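Local coordinates for protein ribokinase (PDB 6CW5) that probably phosphorylates D-ribose at O-5 with ATP and a divalent metal ion, most likely magnesium, giving D-ribose 5-phosphate, at residues Gly49-Gly52 with Ala53-Phe57; Gly280-Phe283 with Ala284-Val288; Asp75-Trp78 with Val79-Leu83; Leu118-Gly121 with Ala122-Leu126; Leu149-Thr152 with Leu153-Thr157. All blocks are in the same frame, centred on the assembly; numbering follows the deposited sequence.

Contact 1 of 5, residues Gly49-Gly52 with Ala53-Phe57; sequences GGKG and ANQAF. With GOL (glycerol), chain B.
N54 N donates to G50 O at 2.9 Å and opens helix 51-61, with G50 at the N-cap. Q55 N to K51 O and A56 N to G52 O continue the ladder. Packing is tight and buried along this backbone. A53 CB sits 3.3 Å from G49 O, and N54 OD1 lies 3.4 Å from G49 CA. G50 has phi 98°, a value suited to glycine.

The pocket side is looser: partly exposed K51 meets a glycerol, probably from the crystallisation liquor, through polar atoms. Glycerol O1 takes a hydrogen from G50 N at 3.2 Å and a weaker bond from N54 ND2 at 2.9 Å. The N54 side chain is turned to the side of its own backbone N (chi1 -73°), which lays the amide beside G50 O and points ND2 at the pocket. K51 is bent at CB-CG (chi2 -82°). Its NZ reaches glycerol O3 at 3.1 Å, while its CD passes Q55 NE2 at 3.9 Å. K51 NZ also forms a salt bridge with D281, and N54 ND2 binds the same carboxylate. Q55 is fixed at both ends of its amide, by Q144 and D281. Glycerol is held further by N22, D24 and E146, so it occupies the predicted ribose site.

The segment 49-57 takes the chain from the end of strand 43-49 straight into helix 51-61. G49 pairs with N22 at the start of strand 22-29. The pocket end of the helix faces D281 on helix 279-292.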
loop_
_atom_site.group_PDB
_atom_site.type_symbol
_atom_site.label_atom_id
_atom_site.label_comp_id
_atom_site.label_asym_id
_atom_site.label_seq_id
_atom_site.Cartn_x
_atom_site.Cartn_y
_atom_site.Cartn_z
ATOM N N GLY A 49 16.039 -3.267 17.340
ATOM C CA GLY A 49 15.086 -2.181 17.473
ATOM C C GLY A 49 14.003 -2.194 16.396
ATOM O O GLY A 49 13.667 -3.245 15.845
ATOM N N GLY A 50 13.469 -1.001 16.103
ATOM C CA GLY A 50 12.379 -0.816 15.160
ATOM C C GLY A 50 11.030 -0.700 15.854
ATOM O O GLY A 50 10.765 -1.410 16.825
ATOM N N LYS A 51 10.176 0.213 15.382
ATOM C CA LYS A 51 8.859 0.389 16.007
ATOM C C LYS A 51 8.085 -0.934 16.065
ATOM O O LYS A 51 7.552 -1.311 17.120
ATOM C CB LYS A 51 8.072 1.464 15.255
ATOM C CG LYS A 51 8.534 2.918 15.519
ATOM C CD LYS A 51 7.954 3.496 16.789
ATOM C CE LYS A 51 8.882 4.580 17.399
ATOM N NZ LYS A 51 10.190 3.914 17.828
ATOM N N GLY A 52 8.076 -1.700 14.977
ATOM C CA GLY A 52 7.294 -2.930 14.985
ATOM C C GLY A 52 7.864 -3.979 15.924
ATOM O O GLY A 52 7.148 -4.560 16.743
ATOM N N ALA A 53 9.165 -4.248 15.819
ATOM C CA ALA A 53 9.760 -5.261 16.685
ATOM C C ALA A 53 9.687 -4.871 18.167
ATOM O O ALA A 53 9.423 -5.726 19.032
ATOM C CB ALA A 53 11.223 -5.493 16.270
ATOM N N ASN A 54 9.991 -3.606 18.486
ATOM C CA ASN A 54 9.947 -3.147 19.878
ATOM C C ASN A 54 8.563 -3.355 20.466
ATOM O O ASN A 54 8.412 -3.843 21.595
ATOM C CB ASN A 54 10.287 -1.648 19.992
ATOM C CG ASN A 54 11.750 -1.333 19.788
ATOM O OD1 ASN A 54 12.597 -2.213 19.808
ATOM N ND2 ASN A 54 12.052 -0.049 19.599
ATOM N N GLN A 55 7.540 -2.925 19.727
ATOM C CA GLN A 55 6.177 -3.010 20.242
ATOM C C GLN A 55 5.715 -4.467 20.306
ATOM O O GLN A 55 5.055 -4.864 21.267
ATOM C CB GLN A 55 5.245 -2.137 19.389
ATOM C CG GLN A 55 5.511 -0.659 19.653
ATOM C CD GLN A 55 4.655 0.330 18.833
ATOM O OE1 GLN A 55 3.618 -0.016 18.267
ATOM N NE2 GLN A 55 5.135 1.570 18.756
ATOM N N ALA A 56 6.104 -5.293 19.328
ATOM C CA ALA A 56 5.748 -6.714 19.397
ATOM C C ALA A 56 6.414 -7.385 20.591
ATOM O O ALA A 56 5.797 -8.201 21.294
ATOM C CB ALA A 56 6.153 -7.428 18.101
ATOM N N PHE A 57 7.692 -7.085 20.797
ATOM C CA PHE A 57 8.433 -7.617 21.933
ATOM C C PHE A 57 7.754 -7.254 23.250
ATOM O O PHE A 57 7.708 -8.064 24.186
ATOM C CB PHE A 57 9.854 -7.058 21.888
ATOM C CG PHE A 57 10.827 -7.838 22.683
ATOM C CD1 PHE A 57 11.376 -9.007 22.172
ATOM C CD2 PHE A 57 11.203 -7.415 23.951
ATOM C CE1 PHE A 57 12.304 -9.728 22.913
ATOM C CE2 PHE A 57 12.110 -8.147 24.702
ATOM C CZ PHE A 57 12.664 -9.300 24.180
HETATM C C1 GOL B . 13.559 2.316 17.830
HETATM O O1 GOL B . 14.341 1.194 18.329
HETATM C C2 GOL B . 14.257 2.768 16.526
HETATM O O2 GOL B . 14.503 1.697 15.678
HETATM C C3 GOL B . 13.389 3.856 15.866
HETATM O O3 GOL B . 12.148 3.227 15.553
#

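Contact 2 of 5, residues Gly280-Phe283 with Ala284-Val288; sequences GDCF and AGYFV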
loop_
_atom_site.group_PDB
_atom_site.type_symbol
_atom_site.label_atom_id
_atom_site.label_comp_id
_atom_site.label_asym_id
_atom_site.label_seq_id
_atom_site.Cartn_x
_atom_site.Cartn_y
_atom_site.Cartn_z
ATOM N N GLY A 280 8.585 4.630 24.678
ATOM C CA GLY A 280 7.264 4.785 24.094
ATOM C C GLY A 280 6.785 3.501 23.442
ATOM O O GLY A 280 5.614 3.151 23.538
ATOM N N ASP A 281 7.697 2.777 22.774
ATOM C CA ASP A 281 7.324 1.489 22.187
ATOM C C ASP A 281 6.945 0.485 23.266
ATOM O O ASP A 281 5.979 -0.274 23.114
ATOM C CB ASP A 281 8.474 0.945 21.337
ATOM C CG ASP A 281 8.742 1.804 20.120
ATOM O OD1 ASP A 281 7.810 2.516 19.694
ATOM O OD2 ASP A 281 9.863 1.792 19.602
ATOM N N CYS A 282 7.706 0.457 24.359
ATOM C CA CYS A 282 7.323 -0.367 25.500
ATOM C C CYS A 282 5.902 -0.047 25.943
ATOM O O CYS A 282 5.058 -0.939 26.076
ATOM C CB CYS A 282 8.305 -0.151 26.646
ATOM S SG CYS A 282 7.992 -1.228 28.039
ATOM N N PHE A 283 5.616 1.236 26.160
ATOM C CA PHE A 283 4.277 1.625 26.579
ATOM C C PHE A 283 3.215 1.096 25.617
ATOM O O PHE A 283 2.216 0.499 26.040
ATOM C CB PHE A 283 4.193 3.150 26.700
ATOM C CG PHE A 283 2.855 3.632 27.157
ATOM C CD1 PHE A 283 2.586 3.758 28.506
ATOM C CD2 PHE A 283 1.863 3.947 26.244
ATOM C CE1 PHE A 283 1.339 4.197 28.936
ATOM C CE2 PHE A 283 0.625 4.370 26.668
ATOM C CZ PHE A 283 0.369 4.502 28.018
ATOM N N ALA A 284 3.430 1.278 24.311
ATOM C CA ALA A 284 2.426 0.877 23.328
ATOM C C ALA A 284 2.138 -0.620 23.391
ATOM O O ALA A 284 0.978 -1.046 23.361
ATOM C CB ALA A 284 2.895 1.260 21.925
ATOM N N GLY A 285 3.186 -1.445 23.434
ATOM C CA GLY A 285 2.961 -2.880 23.508
ATOM C C GLY A 285 2.290 -3.313 24.807
ATOM O O GLY A 285 1.397 -4.162 24.803
ATOM N N TYR A 286 2.707 -2.736 25.940
ATOM C CA TYR A 286 2.021 -3.038 27.194
ATOM C C TYR A 286 0.577 -2.548 27.176
ATOM O O TYR A 286 -0.300 -3.203 27.754
ATOM C CB TYR A 286 2.774 -2.434 28.390
ATOM C CG TYR A 286 3.651 -3.457 29.075
ATOM C CD1 TYR A 286 3.204 -4.130 30.213
ATOM C CD2 TYR A 286 4.904 -3.792 28.552
ATOM C CE1 TYR A 286 3.992 -5.100 30.831
ATOM C CE2 TYR A 286 5.705 -4.765 29.166
ATOM C CZ TYR A 286 5.237 -5.410 30.304
ATOM O OH TYR A 286 5.997 -6.378 30.923
ATOM N N PHE A 287 0.307 -1.415 26.520
ATOM C CA PHE A 287 -1.072 -0.947 26.430
ATOM C C PHE A 287 -1.930 -1.918 25.635
ATOM O O PHE A 287 -3.036 -2.264 26.050
ATOM C CB PHE A 287 -1.109 0.446 25.812
ATOM C CG PHE A 287 -2.506 0.970 25.578
ATOM C CD1 PHE A 287 -3.291 1.390 26.647
ATOM C CD2 PHE A 287 -3.023 1.063 24.290
ATOM C CE1 PHE A 287 -4.573 1.885 26.450
ATOM C CE2 PHE A 287 -4.303 1.547 24.078
ATOM C CZ PHE A 287 -5.083 1.962 25.163
ATOM N N VAL A 288 -1.443 -2.352 24.477
ATOM C CA VAL A 288 -2.167 -3.341 23.684
ATOM C C VAL A 288 -2.329 -4.645 24.458
ATOM O O VAL A 288 -3.414 -5.237 24.484
ATOM C CB VAL A 288 -1.454 -3.554 22.338
ATOM C CG1 VAL A 288 -2.055 -4.743 21.588
ATOM C CG2 VAL A 288 -1.522 -2.278 21.476
#
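Y286 lies one helical turn after C282 and leans back on it. Its CB is 3.6 Å from C282 O. CG is a little further from the same oxygen. CD2 lies 3.8 Å from C282 O, which sits at the ring edge near the ring plane. CD2 also meets C282 SG, at 4.0 Å. Beyond that the ring leaves these partners, and OH bonds to P322 O. The ring is swung well off a staggered position (chi1 -98°). C282 SG is trans to its own backbone N (chi1 -175°), which carries it along the helix side where Y286 emerges. It is 5.1 Å from the ring centroid and approaches obliquely, a Cys sulfur-aromatic contact.

F283 and F287 form the next step round the helix. F287 N donates to F283 O at 2.7 Å, and F287 CB lies 4.4 Å from F283 CE2. Both side chains also pack on I244 of strand 242-246. F287 also meets W191 edge-to-face. A284 CB rests 3.7 Å from G280 O, near the start of the helix.

The contact therefore divides by chemistry. The side chains that meet are mostly apolar, on more than one side of the helix, and the backbone polar atoms are used in helix bonds. The D281 carboxylate takes no part in it and is bonded instead to residues of helix 51-61. D281 is the predicted proton acceptor and ends the GAGD motif of the PfkB family. As in relatives, the backbone N-H groups at this helix start would favour a negatively charged phosphoryl group in transfer.

Contact 3 of 5, residues Asp75-Trp78 with Val79-Leu83; sequences DGIW and VKEML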
loop_
_atom_site.group_PDB
_atom_site.type_symbol
_atom_site.label_atom_id
_atom_site.label_comp_id
_atom_site.label_asym_id
_atom_site.label_seq_id
_atom_site.Cartn_x
_atom_site.Cartn_y
_atom_site.Cartn_z
ATOM N N ASP A 75 21.020 -10.140 7.393
ATOM C CA ASP A 75 21.808 -9.614 8.498
ATOM C C ASP A 75 20.979 -9.365 9.747
ATOM O O ASP A 75 21.552 -9.054 10.798
ATOM C CB ASP A 75 22.527 -8.328 8.074
ATOM C CG ASP A 75 21.582 -7.204 7.655
ATOM O OD1 ASP A 75 20.349 -7.402 7.488
ATOM O OD2 ASP A 75 22.104 -6.076 7.498
ATOM N N GLY A 76 19.659 -9.512 9.667
ATOM C CA GLY A 76 18.789 -9.303 10.800
ATOM C C GLY A 76 18.255 -10.569 11.413
ATOM O O GLY A 76 17.403 -10.486 12.319
ATOM N N ILE A 77 18.707 -11.739 10.981
ATOM C CA ILE A 77 18.154 -12.982 11.510
ATOM C C ILE A 77 18.317 -13.054 13.025
ATOM O O ILE A 77 17.439 -13.575 13.723
ATOM C CB ILE A 77 18.793 -14.183 10.785
ATOM C CG1 ILE A 77 18.231 -14.275 9.364
ATOM C CG2 ILE A 77 18.551 -15.482 11.541
ATOM C CD1 ILE A 77 19.097 -15.130 8.422
ATOM N N TRP A 78 19.394 -12.474 13.569
ATOM C CA TRP A 78 19.576 -12.491 15.020
ATOM C C TRP A 78 18.471 -11.718 15.740
ATOM O O TRP A 78 18.130 -12.047 16.884
ATOM C CB TRP A 78 20.967 -11.948 15.385
ATOM C CG TRP A 78 21.177 -10.489 15.031
ATOM C CD1 TRP A 78 21.594 -9.990 13.838
ATOM C CD2 TRP A 78 20.982 -9.359 15.893
ATOM N NE1 TRP A 78 21.672 -8.616 13.900
ATOM C CE2 TRP A 78 21.306 -8.207 15.153
ATOM C CE3 TRP A 78 20.578 -9.211 17.222
ATOM C CZ2 TRP A 78 21.229 -6.918 15.696
ATOM C CZ3 TRP A 78 20.513 -7.929 17.761
ATOM C CH2 TRP A 78 20.841 -6.808 17.000
ATOM N N VAL A 79 17.881 -10.716 15.089
ATOM C CA VAL A 79 16.727 -10.029 15.670
ATOM C C VAL A 79 15.488 -10.910 15.580
ATOM O O VAL A 79 14.695 -10.991 16.525
ATOM C CB VAL A 79 16.496 -8.679 14.976
ATOM C CG1 VAL A 79 15.328 -7.919 15.640
ATOM C CG2 VAL A 79 17.789 -7.838 14.979
ATOM N N LYS A 80 15.293 -11.572 14.436
ATOM C CA LYS A 80 14.200 -12.537 14.314
ATOM C C LYS A 80 14.302 -13.613 15.393
ATOM O O LYS A 80 13.288 -14.032 15.969
ATOM C CB LYS A 80 14.217 -13.165 12.916
ATOM C CG LYS A 80 13.053 -14.133 12.620
ATOM C CD LYS A 80 13.031 -14.550 11.150
ATOM C CE LYS A 80 12.093 -15.751 10.909
ATOM N NZ LYS A 80 12.593 -16.990 11.516
ATOM N N GLU A 81 15.518 -14.057 15.696
ATOM C CA GLU A 81 15.685 -15.099 16.710
ATOM C C GLU A 81 15.402 -14.573 18.113
ATOM O O GLU A 81 14.894 -15.319 18.958
ATOM C CB GLU A 81 17.094 -15.676 16.618
ATOM C CG GLU A 81 17.361 -16.265 15.259
ATOM C CD GLU A 81 18.741 -16.846 15.134
ATOM O OE1 GLU A 81 19.672 -16.329 15.786
ATOM O OE2 GLU A 81 18.883 -17.836 14.385
ATOM N N MET A 82 15.740 -13.308 18.387
ATOM C CA MET A 82 15.375 -12.699 19.666
ATOM C C MET A 82 13.867 -12.613 19.811
ATOM O O MET A 82 13.308 -12.925 20.870
ATOM C CB MET A 82 15.973 -11.294 19.786
ATOM C CG MET A 82 17.458 -11.210 20.007
ATOM S SD MET A 82 17.946 -9.478 20.238
ATOM C CE MET A 82 16.940 -9.027 21.653
ATOM N N LEU A 83 13.194 -12.148 18.759
ATOM C CA LEU A 83 11.736 -12.073 18.787
ATOM C C LEU A 83 11.137 -13.443 19.065
ATOM O O LEU A 83 10.262 -13.595 19.926
ATOM C CB LEU A 83 11.230 -11.521 17.454
ATOM C CG LEU A 83 11.458 -10.036 17.207
ATOM C CD1 LEU A 83 11.356 -9.744 15.700
ATOM C CD2 LEU A 83 10.438 -9.205 18.016
#
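G76 O accepts two backbone hydrogens as helix 77-85 begins, from V79 N at 2.8 Å and from K80 N at 3.2 Å. The V79 donor stands above the carbonyl plane, and the K80 donor lies in it. G76 is the N-cap and ends a short 3-10 segment.

W78 carries the side-chain contact. Its CG takes the crowded position between backbone N and carbonyl carbon (chi1 65°). This sets the indole across the side of the helix, where V79 can meet its face. V79 CG2 then lies under one face, 3.5 Å from the centroid of the six-membered ring and only 8° off its normal. This is a CH-pi contact. M82 runs beside the indole and points the same way. Its SD is 3.9 Å from W78 CZ3 and approaches the ring obliquely, a Met-aromatic contact. I77 and E81 meet on another side of the helix, where I77 CG2 touches E81 OE2 at 3.7 Å. E81 CG also presses on I77 O, at 3.1 Å. E81 is exposed to solvent here, while I77 also packs on I95. K80 pairs its charge with E84 along the helix, while its carbon chain rests on I72, L93 and I95.

W78, V79 and M82 all pack on A48 of strand 43-49, and W78 approaches I23 of the predicted substrate site. K80 and L83 face the main sheet instead. Helix 77-85 is the connection of a beta-alpha-beta crossover, between the parallel strands 66-73 and 93-96 at one end of the Rossmann-like ribokinase sheet.

Contact 4 of 5, residues Leu118-Gly121 with Ala122-Leu126; sequences LHAG and ANYYL
A120 and Y124 come together because G121 takes positive phi (54°, psi -134°) and reverses the chain. Residues 120 to 123 make a type II' beta turn with G121 at its second position, a place that favours glycine. N123 N closes it on A120 O at 2.9 Å. The next turn is 3-10 in character, with Y124 N on G121 O at 3.2 Å. Y125 N to A122 O continues the coil.

Y124 has chi1 -94°, off a staggered value. This brings its ring back along A120, with CD1 3.5 Å from A120 CB. The methyl meets the ring obliquely. Y124 OH reaches across the dimer interface to T130 OG1 of the second subunit. P127 of the second subunit also packs on this tyrosine, and S128 of the same subunit packs on A120.

N123 turns to the other side. Its CB rests 3.2 Å from A120 O. One water bridges the turn: it donates to H119 O at 3.0 Å and accepts from N123 ND2 at 2.9 Å. At the other end of the amide, OD1 takes the backbone hydrogen of V21. N123 is buried, and these bonds fix the rotation of its amide.

The chemistry is thus split between two jobs. The A120-Y124 side meets the second subunit by packing and by one hydroxyl-hydroxyl hydrogen bond. The N123 amide ties the turn after lid strand 115-119 to the chain at V21, beside the predicted substrate residue N22, and uses both amide atoms in doing so.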
loop_
_atom_site.group_PDB
_atom_site.type_symbol
_atom_site.label_atom_id
_atom_site.label_comp_id
_atom_site.label_asym_id
_atom_site.label_seq_id
_atom_site.Cartn_x
_atom_site.Cartn_y
_atom_site.Cartn_z
ATOM N N LEU A 118 16.512 7.189 9.837
ATOM C CA LEU A 118 16.076 5.850 9.454
ATOM C C LEU A 118 16.559 5.518 8.050
ATOM O O LEU A 118 16.606 6.381 7.172
ATOM C CB LEU A 118 14.546 5.775 9.497
ATOM C CG LEU A 118 13.885 5.952 10.849
ATOM C CD1 LEU A 118 12.352 5.916 10.657
ATOM C CD2 LEU A 118 14.367 4.862 11.806
ATOM N N HIS A 119 16.938 4.264 7.834
ATOM C CA HIS A 119 17.138 3.747 6.490
ATOM C C HIS A 119 16.196 2.570 6.354
ATOM O O HIS A 119 16.316 1.611 7.110
ATOM C CB HIS A 119 18.601 3.315 6.285
ATOM C CG HIS A 119 18.816 2.474 5.069
ATOM N ND1 HIS A 119 18.730 2.981 3.790
ATOM C CD2 HIS A 119 19.070 1.152 4.935
ATOM C CE1 HIS A 119 18.944 2.014 2.917
ATOM N NE2 HIS A 119 19.163 0.893 3.585
ATOM N N ALA A 120 15.220 2.675 5.445
ATOM C CA ALA A 120 14.122 1.707 5.413
ATOM C C ALA A 120 14.613 0.290 5.162
ATOM O O ALA A 120 14.170 -0.654 5.830
ATOM C CB ALA A 120 13.124 2.084 4.328
ATOM N N GLY A 121 15.464 0.108 4.150
ATOM C CA GLY A 121 15.933 -1.246 3.830
ATOM C C GLY A 121 14.755 -2.186 3.605
ATOM O O GLY A 121 13.765 -1.839 2.949
ATOM N N ALA A 122 14.833 -3.377 4.208
ATOM C CA ALA A 122 13.792 -4.387 4.030
ATOM C C ALA A 122 12.446 -3.962 4.586
ATOM O O ALA A 122 11.422 -4.559 4.227
ATOM C CB ALA A 122 14.229 -5.704 4.697
ATOM N N ASN A 123 12.397 -2.934 5.437
ATOM C CA ASN A 123 11.096 -2.527 5.960
ATOM C C ASN A 123 10.172 -2.026 4.865
ATOM O O ASN A 123 8.943 -2.055 5.050
ATOM C CB ASN A 123 11.256 -1.445 7.028
ATOM C CG ASN A 123 11.808 -1.989 8.308
ATOM O OD1 ASN A 123 11.380 -3.053 8.771
ATOM N ND2 ASN A 123 12.789 -1.277 8.894
ATOM N N TYR A 124 10.720 -1.581 3.732
ATOM C CA TYR A 124 9.901 -1.130 2.607
ATOM C C TYR A 124 9.803 -2.172 1.501
ATOM O O TYR A 124 9.372 -1.851 0.385
ATOM C CB TYR A 124 10.428 0.200 2.041
ATOM C CG TYR A 124 9.740 1.406 2.639
ATOM C CD1 TYR A 124 9.679 1.589 4.013
ATOM C CD2 TYR A 124 9.132 2.354 1.819
ATOM C CE1 TYR A 124 9.032 2.694 4.554
ATOM C CE2 TYR A 124 8.496 3.466 2.343
ATOM C CZ TYR A 124 8.454 3.631 3.706
ATOM O OH TYR A 124 7.797 4.725 4.234
ATOM N N TYR A 125 10.171 -3.409 1.790
ATOM C CA TYR A 125 9.977 -4.505 0.846
ATOM C C TYR A 125 8.551 -5.019 0.899
ATOM O O TYR A 125 7.983 -5.210 1.975
ATOM C CB TYR A 125 10.913 -5.639 1.191
ATOM C CG TYR A 125 10.643 -6.943 0.460
ATOM C CD1 TYR A 125 11.154 -7.164 -0.827
ATOM C CD2 TYR A 125 9.928 -7.971 1.069
ATOM C CE1 TYR A 125 10.952 -8.383 -1.487
ATOM C CE2 TYR A 125 9.737 -9.210 0.402
ATOM C CZ TYR A 125 10.230 -9.390 -0.866
ATOM O OH TYR A 125 10.030 -10.605 -1.524
ATOM N N LEU A 126 7.980 -5.245 -0.274
ATOM C CA LEU A 126 6.703 -5.906 -0.396
ATOM C C LEU A 126 6.892 -7.047 -1.384
ATOM O O LEU A 126 7.418 -6.836 -2.494
ATOM C CB LEU A 126 5.622 -4.933 -0.884
ATOM C CG LEU A 126 5.272 -3.872 0.151
ATOM C CD1 LEU A 126 4.281 -2.883 -0.442
ATOM C CD2 LEU A 126 4.698 -4.537 1.365
HETATM O O HOH W 1 13.941 1.430 8.926
#

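Contact 5 of 5, residues Leu149-Thr152 with Leu153-Thr157; sequences LSST and LAYLT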
loop_
_atom_site.group_PDB
_atom_site.type_symbol
_atom_site.label_atom_id
_atom_site.label_comp_id
_atom_site.label_asym_id
_atom_site.label_seq_id
_atom_site.Cartn_x
_atom_site.Cartn_y
_atom_site.Cartn_z
ATOM N N LEU A 149 3.424 3.555 3.686
ATOM C CA LEU A 149 2.145 3.980 4.260
ATOM C C LEU A 149 0.983 3.229 3.625
ATOM O O LEU A 149 -0.006 2.922 4.297
ATOM C CB LEU A 149 1.950 5.483 4.089
ATOM C CG LEU A 149 0.623 6.068 4.639
ATOM C CD1 LEU A 149 0.469 5.769 6.133
ATOM C CD2 LEU A 149 0.569 7.612 4.346
ATOM N N SER A 150 1.062 2.941 2.317
ATOM C CA SER A 150 -0.042 2.233 1.691
ATOM C C SER A 150 -0.285 0.891 2.369
ATOM O O SER A 150 -1.436 0.420 2.422
ATOM C CB SER A 150 0.200 2.033 0.190
ATOM O OG SER A 150 1.300 1.173 -0.061
ATOM N N SER A 151 0.774 0.255 2.874
ATOM C CA SER A 151 0.608 -1.045 3.536
ATOM C C SER A 151 -0.053 -0.864 4.896
ATOM O O SER A 151 -1.027 -1.553 5.225
ATOM C CB SER A 151 1.968 -1.752 3.642
ATOM O OG SER A 151 1.843 -3.087 4.150
ATOM N N THR A 152 0.423 0.103 5.684
ATOM C CA THR A 152 -0.268 0.434 6.926
ATOM C C THR A 152 -1.746 0.759 6.667
ATOM O O THR A 152 -2.633 0.262 7.368
ATOM C CB THR A 152 0.444 1.598 7.612
ATOM O OG1 THR A 152 1.757 1.185 8.032
ATOM C CG2 THR A 152 -0.370 2.117 8.832
ATOM N N LEU A 153 -2.033 1.586 5.650
ATOM C CA LEU A 153 -3.431 1.915 5.345
ATOM C C LEU A 153 -4.242 0.660 5.015
ATOM O O LEU A 153 -5.411 0.530 5.422
ATOM C CB LEU A 153 -3.487 2.879 4.158
ATOM C CG LEU A 153 -2.872 4.252 4.459
ATOM C CD1 LEU A 153 -2.745 4.998 3.149
ATOM C CD2 LEU A 153 -3.801 5.019 5.397
ATOM N N ALA A 154 -3.658 -0.241 4.223
ATOM C CA ALA A 154 -4.377 -1.450 3.823
ATOM C C ALA A 154 -4.726 -2.308 5.035
ATOM O O ALA A 154 -5.856 -2.813 5.147
ATOM C CB ALA A 154 -3.530 -2.238 2.810
ATOM N N TYR A 155 -3.771 -2.498 5.951
ATOM C CA TYR A 155 -4.046 -3.342 7.115
ATOM C C TYR A 155 -5.061 -2.687 8.048
ATOM O O TYR A 155 -5.969 -3.357 8.563
ATOM C CB TYR A 155 -2.763 -3.624 7.887
ATOM C CG TYR A 155 -1.900 -4.705 7.270
ATOM C CD1 TYR A 155 -1.329 -4.537 6.015
ATOM C CD2 TYR A 155 -1.674 -5.901 7.944
ATOM C CE1 TYR A 155 -0.521 -5.552 5.465
ATOM C CE2 TYR A 155 -0.876 -6.897 7.412
ATOM C CZ TYR A 155 -0.303 -6.713 6.167
ATOM O OH TYR A 155 0.483 -7.722 5.622
ATOM N N LEU A 156 -4.923 -1.383 8.278
ATOM C CA LEU A 156 -5.908 -0.682 9.119
ATOM C C LEU A 156 -7.299 -0.750 8.516
ATOM O O LEU A 156 -8.299 -0.971 9.229
ATOM C CB LEU A 156 -5.489 0.782 9.308
ATOM C CG LEU A 156 -6.519 1.673 10.032
ATOM C CD1 LEU A 156 -6.692 1.180 11.449
ATOM C CD2 LEU A 156 -6.023 3.116 10.032
ATOM N N THR A 157 -7.401 -0.568 7.203
ATOM C CA THR A 157 -8.716 -0.636 6.556
ATOM C C THR A 157 -9.311 -2.027 6.681
ATOM O O THR A 157 -10.511 -2.186 6.979
ATOM C CB THR A 157 -8.567 -0.226 5.089
ATOM O OG1 THR A 157 -8.075 1.129 5.047
ATOM C CG2 THR A 157 -9.924 -0.290 4.376
#
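The Y155 ring is the flat group here, and it meets S151 with an edge. S151 O lies near the ring plane, 3.1 Å from Y155 CD1. S151 OG stands clear of the ring plane, 3.7 Å from Y155 CE1. It is trans to its backbone N (chi1 -174°), which sets the hydroxyl beside the ring. Both polar ends have partners elsewhere: S151 OG bonds to R18, and Y155 OH to D69. L16 and R18 of strand 15-18 also pack on the ring. The OH-D69 bond and this packing place the tyrosine against the central sheet.

L149 and L153 make the apolar step on another side. L149 CG meets L153 CD1 at 3.8 Å, and the two side chains cross at a slant. L153 CG also leans on L149 O, at 3.2 Å. The side chain of L153 passes within about 4 Å of a phosphate ion, probably from the crystallisation liquor.

A third side belongs to the dimer. A154 CB lies 3.4 Å from S150 O. S150 and A154 pack there against A154 and S150 of the second subunit, and the two S150 hydroxyls are hydrogen-bonded to each other.

One turn on, L153 O is gripped twice. T157 OG1 at 2.8 Å and T157 N at 2.9 Å reach it from opposite faces of its carbonyl plane. Helix 149-161 thus has one side on the sheet and another at the partner subunit. It is the connecting helix of a beta-alpha-beta crossover between the parallel strands 140-143 and 167-170, in the Rossmann-like core of the ribokinase fold.

Overall arrangement
Along the chain the order is contact 1, 3, 4, 5, 2. Contacts 1 and 2 have centres 10 Å apart and touch through K51 and D281, so helices 51-61 and 279-292 meet at the predicted active site. Contact 3 lies about 12 Å from contact 1, centre to centre, and touches it through F57, M82 and L83. Contact 4 follows lid strand 115-119 of the four-stranded sheet. Contact 5, on a helix beside the nine-stranded sheet, has its centre about 15 Å from that of contact 4. They touch where L126 meets S151, and both reach the second subunit. Contacts 1 and 2 thus line the predicted active site, while contacts 4 and 5 lie at the dimer interface.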